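Local coordinates for CRISPR-associated protein, Cse1 family (Acidimicrobium ferrooxidans, PDB 4H3T) that probably serves as the large subunit of a type I-E CRISPR Cascade complex, which finds invading DNA with the help of a guide RNA, at residues 400-405 and 469-474; 406-411 and 486-491. The protein carries 1 engineered substitution. One frame throughout, in Å; residues are numbered along the deposited sequence.

Contact 1 of 2, residues 400-405 and 469-474; sequences TVAIDA and HFLTGL
V401 opens the contact, meeting two side chains of 469-474 with its two methyls. CG1 sits between the backbone N and the carbonyl carbon, chi1 70°, and points at the tip of L474, with CG1 3.6 Å from L474 CD1. The other methyl, CG2, lies 4.2 Å from F470 CZ, the valine set at a slant to the ring. The carbonyl of V401 also reaches this ring: V401 O lies 3.8 Å from F470 CZ, at the ring edge and near its plane. That oxygen already accepts the helical hydrogen bond from A405 N.

A402 follows with a single methyl that touches two leucines. Its CB is 4.0 Å from L471 CD1 and equally far from L474 CD1. L471 gets there by its torsion: CG is anti to the backbone N, chi1 176°, and CD1 then turns in toward the alanine. A402 CA comes to the edge of the F470 ring. L330 of helix 330-334 also touches A402.

The two segments are antiparallel helical turns, with axes at 169° and 10.5 Å apart. They belong to helices 397-415 and 445-473 of the C-terminal helical bundle of Cse1. A402 and L471 lie at the closest backbone approach, with CA atoms 6.4 Å apart. No hydrogen bond crosses between the segments, and the contact is buried apolar packing.

D404 takes no part across the interface; its OD2 forms a salt bridge with R484 of helix 481-504. A405 is the last residue to touch. Its CB approaches the F470 ring obliquely, 3.5 Å from F470 CE2 and as close to CZ. The ring also meets the aromatic rings of Y467 and W487, and P483 touches both F470 and L474.

Contact 2 of 2, residues 406-411 and 486-491; sequences VTFAAH and EWAALV
This is a buried helix-to-helix packing contact in the C-terminal helical bundle, between helix 397-415 and helix 481-504. The two turns run nearly parallel, with a crossing angle of -20° and axes 10.4 Å apart. F408 carries most of it. Its CG is anti to the backbone N, chi1 -173°, which extends the ring toward 486-491. F408 CE2 lies 3.7 Å from V491 CB, and V491 CG1 packs just as near; the two side chains lie alongside each other, pointing opposite ways. At its edge, the same ring meets the backbone of A488, with F408 CE2 3.6 Å from A488 O. W487 CD1 is also at that edge, 4.4 Å from F408 CD2. V491 CG2 lies over one face of the W487 ring, toward its rim. F532 of helix 511-532 meets the F408 ring with nearly parallel planes. An alanine in place of F408 would probably open a gap beside V491 and A488 and deprive F532 of its ring partner. A409 is a looser neighbour, its CA 4.4 Å from V491 CG1. No hydrogen bond or charge pair joins the segments, so shape fit and burial of apolar surface hold them together.

Contacts 1 and 2 use successive parts of one helix, 397-415, and their centres lie about 10 Å apart. Contact 1 packs it against the end of helix 445-473, antiparallel. Contact 2 packs it against helix 481-504, which comes next in the chain and runs nearly parallel to it. The contacts touch directly through W487. Its NE1 probably donates a hydrogen bond to A405 O, 2.9 Å away, and its CB packs 4.0 Å from F470 CD1. W487 thus links all three helices. Both contacts lie on the same side of the chain's centre, about 21 and 26 Å from it.

Contact 1 of 2, residues 400-405 and 469-474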
loop_
_atom_site.group_PDB
_atom_site.type_symbol
_atom_site.label_atom_id
_atom_site.label_comp_id
_atom_site.label_asym_id
_atom_site.label_seq_id
_atom_site.Cartn_x
_atom_site.Cartn_y
_atom_site.Cartn_z
ATOM N N THR A 400 -18.954 -10.516 7.348
ATOM C CA THR A 400 -19.597 -10.100 8.597
ATOM C C THR A 400 -18.892 -10.723 9.825
ATOM O O THR A 400 -18.615 -10.000 10.802
ATOM C CB THR A 400 -21.094 -10.436 8.572
ATOM O OG1 THR A 400 -21.660 -9.723 7.469
ATOM C CG2 THR A 400 -21.839 -10.031 9.880
ATOM N N VAL A 401 -18.592 -12.030 9.790
ATOM C CA VAL A 401 -17.883 -12.647 10.929
ATOM C C VAL A 401 -16.460 -12.053 11.024
ATOM O O VAL A 401 -15.956 -11.807 12.142
ATOM C CB VAL A 401 -17.880 -14.211 10.906
ATOM C CG1 VAL A 401 -17.019 -14.786 9.791
ATOM C CG2 VAL A 401 -17.442 -14.771 12.248
ATOM N N ALA A 402 -15.787 -11.834 9.871
ATOM C CA ALA A 402 -14.431 -11.227 9.915
ATOM C C ALA A 402 -14.449 -9.824 10.565
ATOM O O ALA A 402 -13.616 -9.537 11.411
ATOM C CB ALA A 402 -13.843 -11.130 8.550
ATOM N N ILE A 403 -15.368 -8.955 10.135
ATOM C CA ILE A 403 -15.509 -7.599 10.703
ATOM C C ILE A 403 -15.940 -7.675 12.182
ATOM O O ILE A 403 -15.382 -6.973 13.024
ATOM C CB ILE A 403 -16.514 -6.766 9.858
ATOM C CG1 ILE A 403 -15.930 -6.497 8.431
ATOM C CG2 ILE A 403 -16.868 -5.457 10.547
ATOM C CD1 ILE A 403 -14.718 -5.551 8.368
ATOM N N ASP A 404 -16.911 -8.524 12.494
ATOM C CA ASP A 404 -17.394 -8.666 13.866
ATOM C C ASP A 404 -16.303 -9.150 14.814
ATOM O O ASP A 404 -16.339 -8.835 16.002
ATOM C CB ASP A 404 -18.583 -9.596 13.961
ATOM C CG ASP A 404 -19.850 -9.057 13.363
ATOM O OD1 ASP A 404 -19.870 -7.873 12.995
ATOM O OD2 ASP A 404 -20.814 -9.839 13.227
ATOM N N ALA A 405 -15.406 -9.969 14.316
ATOM C CA ALA A 405 -14.278 -10.502 15.103
ATOM C C ALA A 405 -13.307 -9.387 15.462
ATOM O O ALA A 405 -12.746 -9.383 16.566
ATOM C CB ALA A 405 -13.559 -11.603 14.333
ATOM N N HIS A 469 -4.802 -16.276 11.293
ATOM C CA HIS A 469 -5.160 -17.708 11.223
ATOM C C HIS A 469 -6.674 -17.858 11.148
ATOM O O HIS A 469 -7.170 -18.662 10.384
ATOM C CB HIS A 469 -4.623 -18.493 12.443
ATOM C CG HIS A 469 -4.824 -19.980 12.357
ATOM N ND1 HIS A 469 -5.581 -20.684 13.320
ATOM C CD2 HIS A 469 -4.300 -20.883 11.481
ATOM C CE1 HIS A 469 -5.541 -21.962 12.958
ATOM N NE2 HIS A 469 -4.781 -22.143 11.864
ATOM N N PHE A 470 -7.405 -17.117 11.967
ATOM C CA PHE A 470 -8.864 -17.141 11.954
ATOM C C PHE A 470 -9.400 -16.675 10.581
ATOM O O PHE A 470 -10.241 -17.339 9.984
ATOM C CB PHE A 470 -9.409 -16.228 13.115
ATOM C CG PHE A 470 -10.766 -15.603 12.898
ATOM C CD1 PHE A 470 -11.927 -16.288 13.228
ATOM C CD2 PHE A 470 -10.882 -14.342 12.316
ATOM C CE1 PHE A 470 -13.184 -15.740 12.928
ATOM C CE2 PHE A 470 -12.114 -13.808 12.010
ATOM C CZ PHE A 470 -13.267 -14.491 12.333
ATOM N N LEU A 471 -8.870 -15.548 10.066
ATOM C CA LEU A 471 -9.319 -14.998 8.804
ATOM C C LEU A 471 -9.047 -15.974 7.635
ATOM O O LEU A 471 -9.954 -16.257 6.832
ATOM C CB LEU A 471 -8.628 -13.636 8.549
ATOM C CG LEU A 471 -8.937 -12.962 7.190
ATOM C CD1 LEU A 471 -10.394 -12.589 7.115
ATOM C CD2 LEU A 471 -8.182 -11.696 6.974
ATOM N N THR A 472 -7.829 -16.555 7.589
ATOM C CA THR A 472 -7.476 -17.565 6.556
ATOM C C THR A 472 -8.431 -18.758 6.618
ATOM O O THR A 472 -8.847 -19.259 5.563
ATOM C CB THR A 472 -5.981 -18.008 6.691
ATOM O OG1 THR A 472 -5.183 -16.863 6.334
ATOM C CG2 THR A 472 -5.626 -19.144 5.782
ATOM N N GLY A 473 -8.794 -19.181 7.825
ATOM C CA GLY A 473 -9.688 -20.355 8.016
ATOM C C GLY A 473 -11.104 -20.167 7.492
ATOM O O GLY A 473 -11.772 -21.148 7.168
ATOM N N LEU A 474 -11.529 -18.913 7.243
ATOM C CA LEU A 474 -12.888 -18.649 6.748
ATOM C C LEU A 474 -13.052 -19.079 5.285
ATOM O O LEU A 474 -14.165 -19.306 4.858
ATOM C CB LEU A 474 -13.294 -17.190 6.893
ATOM C CG LEU A 474 -13.283 -16.618 8.270
ATOM C CD1 LEU A 474 -13.768 -15.165 8.249
ATOM C CD2 LEU A 474 -14.127 -17.429 9.244
#

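Contact 2 of 2, residues 406-411 and 486-491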
loop_
_atom_site.group_PDB
_atom_site.type_symbol
_atom_site.label_atom_id
_atom_site.label_comp_id
_atom_site.label_asym_id
_atom_site.label_seq_id
_atom_site.Cartn_x
_atom_site.Cartn_y
_atom_site.Cartn_z
ATOM N N VAL A 406 -13.114 -8.441 14.546
ATOM C CA VAL A 406 -12.286 -7.258 14.788
ATOM C C VAL A 406 -12.971 -6.395 15.885
ATOM O O VAL A 406 -12.327 -5.950 16.809
ATOM C CB VAL A 406 -12.035 -6.428 13.486
ATOM C CG1 VAL A 406 -11.280 -5.143 13.809
ATOM C CG2 VAL A 406 -11.244 -7.243 12.490
ATOM N N THR A 407 -14.283 -6.190 15.764
ATOM C CA THR A 407 -15.072 -5.420 16.756
ATOM C C THR A 407 -14.983 -6.049 18.161
ATOM O O THR A 407 -14.856 -5.323 19.149
ATOM C CB THR A 407 -16.537 -5.333 16.348
ATOM O OG1 THR A 407 -16.595 -4.749 15.042
ATOM C CG2 THR A 407 -17.371 -4.506 17.346
ATOM N N PHE A 408 -15.056 -7.374 18.247
ATOM C CA PHE A 408 -14.923 -8.062 19.515
ATOM C C PHE A 408 -13.524 -7.849 20.105
ATOM O O PHE A 408 -13.402 -7.564 21.306
ATOM C CB PHE A 408 -15.263 -9.565 19.400
ATOM C CG PHE A 408 -15.279 -10.233 20.751
ATOM C CD1 PHE A 408 -16.088 -9.759 21.762
ATOM C CD2 PHE A 408 -14.399 -11.261 21.049
ATOM C CE1 PHE A 408 -16.030 -10.310 23.036
ATOM C CE2 PHE A 408 -14.454 -11.908 22.277
ATOM C CZ PHE A 408 -15.230 -11.394 23.281
ATOM N N ALA A 409 -12.481 -7.962 19.297
ATOM C CA ALA A 409 -11.116 -7.670 19.771
ATOM C C ALA A 409 -11.034 -6.220 20.357
ATOM O O ALA A 409 -10.385 -6.001 21.378
ATOM C CB ALA A 409 -10.107 -7.841 18.655
ATOM N N ALA A 410 -11.595 -5.244 19.635
ATOM C CA ALA A 410 -11.620 -3.837 20.059
ATOM C C ALA A 410 -12.408 -3.669 21.402
ATOM O O ALA A 410 -11.928 -2.968 22.287
ATOM C CB ALA A 410 -12.196 -2.946 18.971
ATOM N N HIS A 411 -13.491 -4.410 21.602
ATOM C CA HIS A 411 -14.223 -4.345 22.849
ATOM C C HIS A 411 -13.426 -5.003 23.956
ATOM O O HIS A 411 -13.458 -4.492 25.053
ATOM C CB HIS A 411 -15.623 -5.002 22.773
ATOM C CG HIS A 411 -16.615 -4.218 21.973
ATOM N ND1 HIS A 411 -17.577 -4.839 21.229
ATOM C CD2 HIS A 411 -16.772 -2.889 21.845
ATOM C CE1 HIS A 411 -18.251 -3.878 20.625
ATOM N NE2 HIS A 411 -17.807 -2.696 20.966
ATOM N N GLU A 486 -15.173 -19.893 18.299
ATOM C CA GLU A 486 -13.730 -20.091 18.556
ATOM C C GLU A 486 -12.989 -18.805 18.818
ATOM O O GLU A 486 -12.174 -18.736 19.739
ATOM C CB GLU A 486 -13.043 -20.749 17.358
ATOM C CG GLU A 486 -13.511 -22.201 17.220
ATOM C CD GLU A 486 -13.181 -22.779 15.855
ATOM O OE1 GLU A 486 -12.597 -22.077 14.995
ATOM O OE2 GLU A 486 -13.536 -23.951 15.646
ATOM N N TRP A 487 -13.247 -17.792 17.988
ATOM C CA TRP A 487 -12.575 -16.519 18.152
ATOM C C TRP A 487 -12.973 -15.883 19.533
ATOM O O TRP A 487 -12.118 -15.344 20.237
ATOM C CB TRP A 487 -12.930 -15.584 17.011
ATOM C CG TRP A 487 -12.246 -14.249 17.116
ATOM C CD1 TRP A 487 -12.832 -13.022 17.300
ATOM C CD2 TRP A 487 -10.842 -14.015 17.028
ATOM N NE1 TRP A 487 -11.871 -12.043 17.354
ATOM C CE2 TRP A 487 -10.641 -12.619 17.142
ATOM C CE3 TRP A 487 -9.723 -14.851 16.849
ATOM C CZ2 TRP A 487 -9.363 -12.045 17.121
ATOM C CZ3 TRP A 487 -8.457 -14.277 16.841
ATOM C CH2 TRP A 487 -8.286 -12.899 16.957
ATOM N N ALA A 488 -14.248 -15.998 19.909
ATOM C CA ALA A 488 -14.734 -15.450 21.180
ATOM C C ALA A 488 -13.941 -16.029 22.363
ATOM O O ALA A 488 -13.501 -15.287 23.240
ATOM C CB ALA A 488 -16.224 -15.736 21.369
ATOM N N ALA A 489 -13.822 -17.347 22.416
ATOM C CA ALA A 489 -13.061 -18.012 23.480
ATOM C C ALA A 489 -11.554 -17.662 23.423
ATOM O O ALA A 489 -10.934 -17.527 24.470
ATOM C CB ALA A 489 -13.250 -19.540 23.406
ATOM N N LEU A 490 -10.940 -17.581 22.232
ATOM C CA LEU A 490 -9.516 -17.214 22.140
ATOM C C LEU A 490 -9.284 -15.786 22.689
ATOM O O LEU A 490 -8.432 -15.569 23.553
ATOM C CB LEU A 490 -9.052 -17.347 20.682
ATOM C CG LEU A 490 -7.568 -17.152 20.440
ATOM C CD1 LEU A 490 -7.102 -18.023 19.261
ATOM C CD2 LEU A 490 -7.191 -15.628 20.336
ATOM N N VAL A 491 -10.099 -14.833 22.272
ATOM C CA VAL A 491 -9.908 -13.448 22.720
ATOM C C VAL A 491 -10.106 -13.328 24.237
ATOM O O VAL A 491 -9.320 -12.641 24.883
ATOM C CB VAL A 491 -10.824 -12.488 21.938
ATOM C CG1 VAL A 491 -10.820 -11.084 22.545
ATOM C CG2 VAL A 491 -10.433 -12.430 20.471
#